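Local coordinates for protein type IV pilin structural subunit (Pseudomonas aeruginosa, PDB 3JYZ) that probably assembles, as the major structural subunit, into the type IV pilus filaments on the surface of the bacterium, at residues E13-A18 / N86-S91; G68-T73 / I115-T120. One frame throughout, in Å; residues are numbered along the deposited sequence.

Interaction 1: E13-A18 / N86-S91; sequences EGLVLA and NTLILS
Leu15 and Ala18, on helix 4-28, pack against Leu88 and Leu90 of strand 87-95, an example of the helix-on-sheet core of the type IV pilin fold, in which an N-terminal helix lies across one face of an antiparallel sheet. The two short segments run in roughly the same direction, their axes inclined by 37° and 10.7 Å apart at closest approach, a spacing bridged by side chains alone. All contact across them is apolar; no hydrogen bond joins the two segments. Leu15 supplies one methyl, CD2, to both leucines: it lies 4.0 Å from CD1 of Leu88 and 3.9 Å from CD2 of Leu90. Its side chain meets that of Leu88 nearly at a right angle. In Leu15, CG stands beside the backbone N (chi1 -67°); CD1 continues the extended line of the chain, and CD2 is the branch turned to the sheet, although the first bond of the side chain does not point there. Further contacts of Leu15 with Cys119, Pro146 and Gln148 tie the helix to strand 114-120 and the C-terminal region. Hydrogen bonding runs within the helix and to other partners: Leu17 N bonds to Glu13 O, and Thr87 OG1 to Ser139 OG. One turn after Leu15, the short Ala18 brings the helix directly to the other branch of Leu90, with Ala18 CB 3.7 Å from Leu90 CD1.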
ATOM      1  N   GLU A  13       9.247  -3.693   7.764  1.00 17.45           N
ATOM      2  CA  GLU A  13       8.389  -4.756   8.236  1.00 19.83           C
ATOM      3  C   GLU A  13       6.983  -4.628   7.847  1.00 19.07           C
ATOM      4  O   GLU A  13       6.388  -5.596   7.551  1.00 18.85           O
ATOM      5  CB  GLU A  13       8.534  -4.923   9.758  1.00 23.54           C
ATOM      6  CG  GLU A  13       9.927  -5.427  10.066  1.00 27.87           C
ATOM      7  CD  GLU A  13       9.972  -6.778  10.795  1.00 31.37           C
ATOM      8  OE1 GLU A  13      10.531  -7.788  10.246  1.00 31.38           O
ATOM      9  OE2 GLU A  13       9.446  -6.786  11.959  1.00 33.55           O
ATOM     10  N   GLY A  14       6.425  -3.413   7.886  1.00 17.94           N
ATOM     11  CA  GLY A  14       5.060  -3.156   7.470  1.00 18.42           C
ATOM     12  C   GLY A  14       4.798  -3.502   6.019  1.00 17.70           C
ATOM     13  O   GLY A  14       3.712  -3.952   5.652  1.00 17.36           O
ATOM     14  N   LEU A  15       5.790  -3.271   5.172  1.00 16.14           N
ATOM     15  CA  LEU A  15       5.645  -3.592   3.762  1.00 15.24           C
ATOM     16  C   LEU A  15       5.492  -5.095   3.595  1.00 15.89           C
ATOM     17  O   LEU A  15       4.684  -5.564   2.800  1.00 16.16           O
ATOM     18  CB  LEU A  15       6.838  -3.058   2.966  1.00 14.57           C
ATOM     19  CG  LEU A  15       6.897  -1.529   2.916  1.00 15.12           C
ATOM     20  CD1 LEU A  15       8.174  -1.079   2.227  1.00 15.93           C
ATOM     21  CD2 LEU A  15       5.684  -0.976   2.183  1.00 15.07           C
ATOM     22  N   VAL A  16       6.261  -5.852   4.363  1.00 15.67           N
ATOM     23  CA  VAL A  16       6.178  -7.304   4.301  1.00 16.32           C
ATOM     24  C   VAL A  16       4.789  -7.776   4.763  1.00 15.63           C
ATOM     25  O   VAL A  16       4.209  -8.710   4.205  1.00 15.11           O
ATOM     26  CB  VAL A  16       7.305  -7.949   5.135  1.00 18.07           C
ATOM     27  CG1 VAL A  16       7.122  -9.456   5.203  1.00 18.97           C
ATOM     28  CG2 VAL A  16       8.656  -7.595   4.535  1.00 18.65           C
ATOM     29  N   LEU A  17       4.242  -7.100   5.765  1.00 16.98           N
ATOM     30  CA  LEU A  17       2.913  -7.407   6.288  1.00 17.35           C
ATOM     31  C   LEU A  17       1.792  -7.181   5.255  1.00 17.45           C
ATOM     32  O   LEU A  17       0.726  -7.797   5.331  1.00 19.33           O
ATOM     33  CB  LEU A  17       2.674  -6.555   7.545  1.00 18.32           C
ATOM     34  CG  LEU A  17       1.844  -7.042   8.737  1.00 18.57           C
ATOM     35  CD1 LEU A  17       2.372  -8.341   9.331  1.00 18.38           C
ATOM     36  CD2 LEU A  17       1.778  -5.960   9.808  1.00 17.40           C
ATOM     37  N   ALA A  18       2.034  -6.304   4.284  1.00 14.66           N
ATOM     38  CA  ALA A  18       1.064  -6.046   3.223  1.00 13.89           C
ATOM     39  C   ALA A  18       1.134  -7.030   2.047  1.00 13.27           C
ATOM     40  O   ALA A  18       0.246  -7.054   1.192  1.00 12.60           O
ATOM     41  CB  ALA A  18       1.207  -4.608   2.711  1.00 13.86           C
ATOM     42  N   ASN A  86       3.018   8.779  10.007  1.00 12.08           N
ATOM     43  CA  ASN A  86       3.056   7.342  10.240  1.00 11.17           C
ATOM     44  C   ASN A  86       2.373   6.462   9.205  1.00 11.48           C
ATOM     45  O   ASN A  86       2.089   5.290   9.480  1.00 12.77           O
ATOM     46  CB  ASN A  86       2.565   7.014  11.658  1.00 12.33           C
ATOM     47  CG  ASN A  86       1.105   7.348  11.857  1.00 13.93           C
ATOM     48  OD1 ASN A  86       0.564   8.220  11.181  1.00 15.64           O
ATOM     49  ND2 ASN A  86       0.450   6.644  12.782  1.00 13.33           N
ATOM     50  N   THR A  87       2.119   6.999   8.016  1.00  9.45           N
ATOM     51  CA  THR A  87       1.457   6.179   6.997  1.00  8.77           C
ATOM     52  C   THR A  87       2.243   6.054   5.707  1.00  8.54           C
ATOM     53  O   THR A  87       2.966   6.976   5.295  1.00  8.08           O
ATOM     54  CB  THR A  87       0.036   6.682   6.642  1.00 10.65           C
ATOM     55  OG1 THR A  87       0.125   7.926   5.936  1.00 11.06           O
ATOM     56  CG2 THR A  87      -0.801   6.864   7.899  1.00 11.36           C
ATOM     57  N   LEU A  88       2.087   4.888   5.089  1.00  7.64           N
ATOM     58  CA  LEU A  88       2.509   4.653   3.723  1.00  7.98           C
ATOM     59  C   LEU A  88       1.285   4.267   2.895  1.00  8.53           C
ATOM     60  O   LEU A  88       0.343   3.659   3.411  1.00  9.26           O
ATOM     61  CB  LEU A  88       3.529   3.514   3.660  1.00  8.17           C
ATOM     62  CG  LEU A  88       4.891   3.744   4.298  1.00  8.03           C
ATOM     63  CD1 LEU A  88       5.777   2.508   4.112  1.00  9.04           C
ATOM     64  CD2 LEU A  88       5.551   4.993   3.700  1.00  7.63           C
ATOM     65  N   ILE A  89       1.314   4.620   1.613  1.00  8.04           N
ATOM     66  CA  ILE A  89       0.251   4.272   0.685  1.00  8.14           C
ATOM     67  C   ILE A  89       0.808   3.342  -0.395  1.00  8.09           C
ATOM     68  O   ILE A  89       1.860   3.622  -0.974  1.00  8.34           O
ATOM     69  CB  ILE A  89      -0.329   5.518  -0.003  1.00  9.88           C
ATOM     70  CG1 ILE A  89      -0.709   6.594   1.023  1.00 12.42           C
ATOM     71  CG2 ILE A  89      -1.514   5.126  -0.890  1.00 11.08           C
ATOM     72  CD1 ILE A  89      -1.753   6.160   2.002  1.00 12.79           C
ATOM     73  N   LEU A  90       0.119   2.235  -0.647  1.00  7.69           N
ATOM     74  CA  LEU A  90       0.464   1.331  -1.743  1.00  7.63           C
ATOM     75  C   LEU A  90      -0.661   1.396  -2.774  1.00  7.69           C
ATOM     76  O   LEU A  90      -1.798   1.033  -2.478  1.00  7.84           O
ATOM     77  CB  LEU A  90       0.641  -0.109  -1.252  1.00  9.07           C
ATOM     78  CG  LEU A  90       1.521  -0.319  -0.017  1.00 10.89           C
ATOM     79  CD1 LEU A  90       1.657  -1.806   0.343  1.00 11.61           C
ATOM     80  CD2 LEU A  90       2.893   0.296  -0.192  1.00 12.84           C
ATOM     81  N   SER A  91      -0.335   1.849  -3.982  1.00  8.35           N
ATOM     82  CA  SER A  91      -1.336   2.086  -5.021  1.00  8.63           C
ATOM     83  C   SER A  91      -1.118   1.108  -6.173  1.00  9.18           C
ATOM     84  O   SER A  91      -0.028   1.061  -6.745  1.00  8.86           O
ATOM     85  CB  SER A  91      -1.221   3.526  -5.529  1.00  8.97           C
ATOM     86  OG  SER A  91      -1.427   4.464  -4.478  1.00 10.06           O
TER

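Interaction 2: G68-T73 / I115-T120; sequences GVITIT and IDWACT
The indole of Trp117 reaches from strand 114-120 to Gly68, in the loop before strand 70-74, and Ile70, its first residue, passing over strand 87-95, which lies between them in the antiparallel sheet, on the side facing helix 4-28. With chi1 at -70°, CG sits beside the backbone N, and chi2 of 88° sets the ring plane about perpendicular to the plane through CA, CB and CG, with the six-membered ring toward strand 70-74. The CH2-CZ3 side of the six-membered ring does the touching. Ile70 comes to this side with the end of its longer branch, CD1 lying 3.7 Å from Trp117 CH2; CG1 stands beside the backbone N and the chain then extends (chi2 169°), crossing the tryptophan side chain at about a right angle. The carbonyl of Gly68 approaches differently: its O lies at the ring edge, near the ring plane, 3.6 Å from Trp117 CH2. Helix 4-28 adds Ile25 against Trp117, while Lys22 makes a cation-pi contact with the indole. The ring therefore combines apolar packing with two polar neighbours: the carbonyl oxygen faces the slightly positive ring periphery, and the cation engages the pi system, consistent with weak electrostatic support for the indole's placement.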
ATOM      1  N   GLY A  68      -8.691  -0.531  -4.134  1.00  8.00           N
ATOM      2  CA  GLY A  68      -7.554  -1.429  -3.993  1.00  8.69           C
ATOM      3  C   GLY A  68      -6.331  -0.757  -3.381  1.00  8.22           C
ATOM      4  O   GLY A  68      -5.317  -1.416  -3.121  1.00  8.80           O
ATOM      5  N   VAL A  69      -6.419   0.549  -3.135  1.00  7.57           N
ATOM      6  CA  VAL A  69      -5.309   1.282  -2.522  1.00  7.66           C
ATOM      7  C   VAL A  69      -5.146   0.906  -1.050  1.00  8.20           C
ATOM      8  O   VAL A  69      -6.115   0.920  -0.294  1.00  8.54           O
ATOM      9  CB  VAL A  69      -5.486   2.800  -2.660  1.00  7.21           C
ATOM     10  CG1 VAL A  69      -4.404   3.545  -1.854  1.00  7.83           C
ATOM     11  CG2 VAL A  69      -5.433   3.205  -4.130  1.00  8.65           C
ATOM     12  N   ILE A  70      -3.922   0.567  -0.646  1.00  7.75           N
ATOM     13  CA  ILE A  70      -3.655   0.119   0.715  1.00  7.74           C
ATOM     14  C   ILE A  70      -2.976   1.209   1.539  1.00  7.90           C
ATOM     15  O   ILE A  70      -1.993   1.802   1.107  1.00  8.69           O
ATOM     16  CB  ILE A  70      -2.733  -1.122   0.714  1.00  7.88           C
ATOM     17  CG1 ILE A  70      -3.434  -2.315   0.057  1.00  8.05           C
ATOM     18  CG2 ILE A  70      -2.285  -1.478   2.139  1.00  8.25           C
ATOM     19  CD1 ILE A  70      -2.525  -3.505  -0.231  1.00  9.14           C
ATOM     20  N   THR A  71      -3.497   1.468   2.734  1.00  6.68           N
ATOM     21  CA  THR A  71      -2.833   2.367   3.671  1.00  7.32           C
ATOM     22  C   THR A  71      -2.261   1.553   4.815  1.00  7.81           C
ATOM     23  O   THR A  71      -2.987   0.797   5.476  1.00  8.48           O
ATOM     24  CB  THR A  71      -3.810   3.405   4.247  1.00  7.92           C
ATOM     25  OG1 THR A  71      -4.362   4.168   3.171  1.00  9.23           O
ATOM     26  CG2 THR A  71      -3.099   4.339   5.224  1.00  7.88           C
ATOM     27  N   ILE A  72      -0.957   1.688   5.035  1.00  7.39           N
ATOM     28  CA  ILE A  72      -0.320   1.089   6.196  1.00  7.15           C
ATOM     29  C   ILE A  72      -0.126   2.187   7.228  1.00  7.61           C
ATOM     30  O   ILE A  72       0.494   3.223   6.941  1.00  7.87           O
ATOM     31  CB  ILE A  72       1.047   0.523   5.855  1.00  7.54           C
ATOM     32  CG1 ILE A  72       0.944  -0.476   4.705  1.00  8.85           C
ATOM     33  CG2 ILE A  72       1.672  -0.120   7.094  1.00  8.97           C
ATOM     34  CD1 ILE A  72       2.314  -0.906   4.189  1.00 10.28           C
ATOM     35  N   THR A  73      -0.673   1.966   8.421  1.00  7.90           N
ATOM     36  CA  THR A  73      -0.529   2.895   9.530  1.00  8.72           C
ATOM     37  C   THR A  73       0.385   2.270  10.571  1.00  9.19           C
ATOM     38  O   THR A  73       0.147   1.156  11.029  1.00  9.53           O
ATOM     39  CB  THR A  73      -1.902   3.214  10.151  1.00 10.18           C
ATOM     40  OG1 THR A  73      -2.743   3.820   9.160  1.00 10.51           O
ATOM     41  CG2 THR A  73      -1.750   4.158  11.356  1.00 10.55           C
ATOM     42  N   ILE A 115      -0.122  -6.814 -12.180  1.00 13.35           N
ATOM     43  CA  ILE A 115      -0.344  -5.729 -11.229  1.00 12.74           C
ATOM     44  C   ILE A 115       0.971  -5.154 -10.707  1.00 12.83           C
ATOM     45  O   ILE A 115       1.838  -5.886 -10.224  1.00 14.93           O
ATOM     46  CB  ILE A 115      -1.220  -6.203 -10.056  1.00 13.02           C
ATOM     47  CG1 ILE A 115      -2.531  -6.792 -10.600  1.00 14.10           C
ATOM     48  CG2 ILE A 115      -1.465  -5.059  -9.068  1.00 13.50           C
ATOM     49  CD1 ILE A 115      -3.477  -7.299  -9.531  1.00 15.13           C
ATOM     50  N   ASP A 116       1.106  -3.836 -10.823  1.00 11.43           N
ATOM     51  CA  ASP A 116       2.279  -3.115 -10.346  1.00 11.06           C
ATOM     52  C   ASP A 116       1.854  -2.257  -9.163  1.00 10.66           C
ATOM     53  O   ASP A 116       0.740  -1.734  -9.134  1.00 12.86           O
ATOM     54  CB  ASP A 116       2.842  -2.204 -11.439  1.00 12.85           C
ATOM     55  CG  ASP A 116       3.333  -2.968 -12.658  1.00 14.79           C
ATOM     56  OD1 ASP A 116       3.675  -4.161 -12.531  1.00 16.48           O
ATOM     57  OD2 ASP A 116       3.377  -2.353 -13.744  1.00 15.03           O
ATOM     58  N   TRP A 117       2.739  -2.112  -8.186  1.00 10.20           N
ATOM     59  CA  TRP A 117       2.438  -1.333  -7.001  1.00 10.41           C
ATOM     60  C   TRP A 117       3.427  -0.195  -6.823  1.00 11.09           C
ATOM     61  O   TRP A 117       4.643  -0.380  -6.961  1.00 12.28           O
ATOM     62  CB  TRP A 117       2.477  -2.227  -5.763  1.00 10.53           C
ATOM     63  CG  TRP A 117       1.357  -3.215  -5.686  1.00  9.83           C
ATOM     64  CD1 TRP A 117       1.326  -4.471  -6.228  1.00 10.21           C
ATOM     65  CD2 TRP A 117       0.111  -3.038  -5.011  1.00  9.66           C
ATOM     66  NE1 TRP A 117       0.124  -5.084  -5.934  1.00 10.60           N
ATOM     67  CE2 TRP A 117      -0.640  -4.219  -5.184  1.00  9.54           C
ATOM     68  CE3 TRP A 117      -0.453  -1.988  -4.276  1.00  9.54           C
ATOM     69  CZ2 TRP A 117      -1.917  -4.377  -4.657  1.00  9.18           C
ATOM     70  CZ3 TRP A 117      -1.719  -2.147  -3.746  1.00  9.25           C
ATOM     71  CH2 TRP A 117      -2.437  -3.332  -3.939  1.00  9.06           C
ATOM     72  N   ALA A 118       2.889   0.980  -6.519  1.00  9.84           N
ATOM     73  CA  ALA A 118       3.679   2.151  -6.161  1.00  9.53           C
ATOM     74  C   ALA A 118       3.561   2.400  -4.664  1.00  8.76           C
ATOM     75  O   ALA A 118       2.453   2.375  -4.114  1.00  9.75           O
ATOM     76  CB  ALA A 118       3.178   3.366  -6.931  1.00 10.27           C
ATOM     77  N   CYS A 119       4.694   2.609  -3.999  1.00  7.61           N
ATOM     78  CA  CYS A 119       4.676   2.953  -2.583  1.00  7.24           C
ATOM     79  C   CYS A 119       5.021   4.418  -2.413  1.00  7.23           C
ATOM     80  O   CYS A 119       6.016   4.884  -2.971  1.00  8.24           O
ATOM     81  CB  CYS A 119       5.679   2.114  -1.799  1.00  8.06           C
ATOM     82  SG  CYS A 119       5.650   2.498  -0.015  1.00  8.61           S
ATOM     83  N   THR A 120       4.194   5.162  -1.669  1.00  7.54           N
ATOM     84  CA  THR A 120       4.463   6.538  -1.408  1.00  8.84           C
ATOM     85  C   THR A 120       4.445   6.869   0.123  1.00  9.94           C
ATOM     86  O   THR A 120       3.693   6.333   0.853  1.00 11.54           O
ATOM     87  CB  THR A 120       3.485   7.480  -2.148  1.00  9.93           C
ATOM     88  OG1 THR A 120       2.164   7.089  -1.842  1.00 10.19           O
ATOM     89  CG2 THR A 120       3.701   7.422  -3.638  1.00  9.63           C
TER

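The two contacts lie close together, their centres about 7 Å apart, and share one antiparallel sheet in which strand 87-95 is flanked by strands 70-74 and 114-120. Along the chain their segments alternate, in the order 13-18, 68-73, 86-91, 115-120, so the contacts interlock parts of the sequence that are far apart. Probable hydrogen bonds connect them directly: Leu90 N to Ile70 O, 2.8 Å, and Ser91 N to Ala118 O, also 2.8 Å. Interaction 1 ties the central strand to helix 4-28, whereas interaction 2 spans its two neighbours; together with the Cys119-Cys149 disulfide, they join helix, sheet and C-terminal region in one compact pilin core.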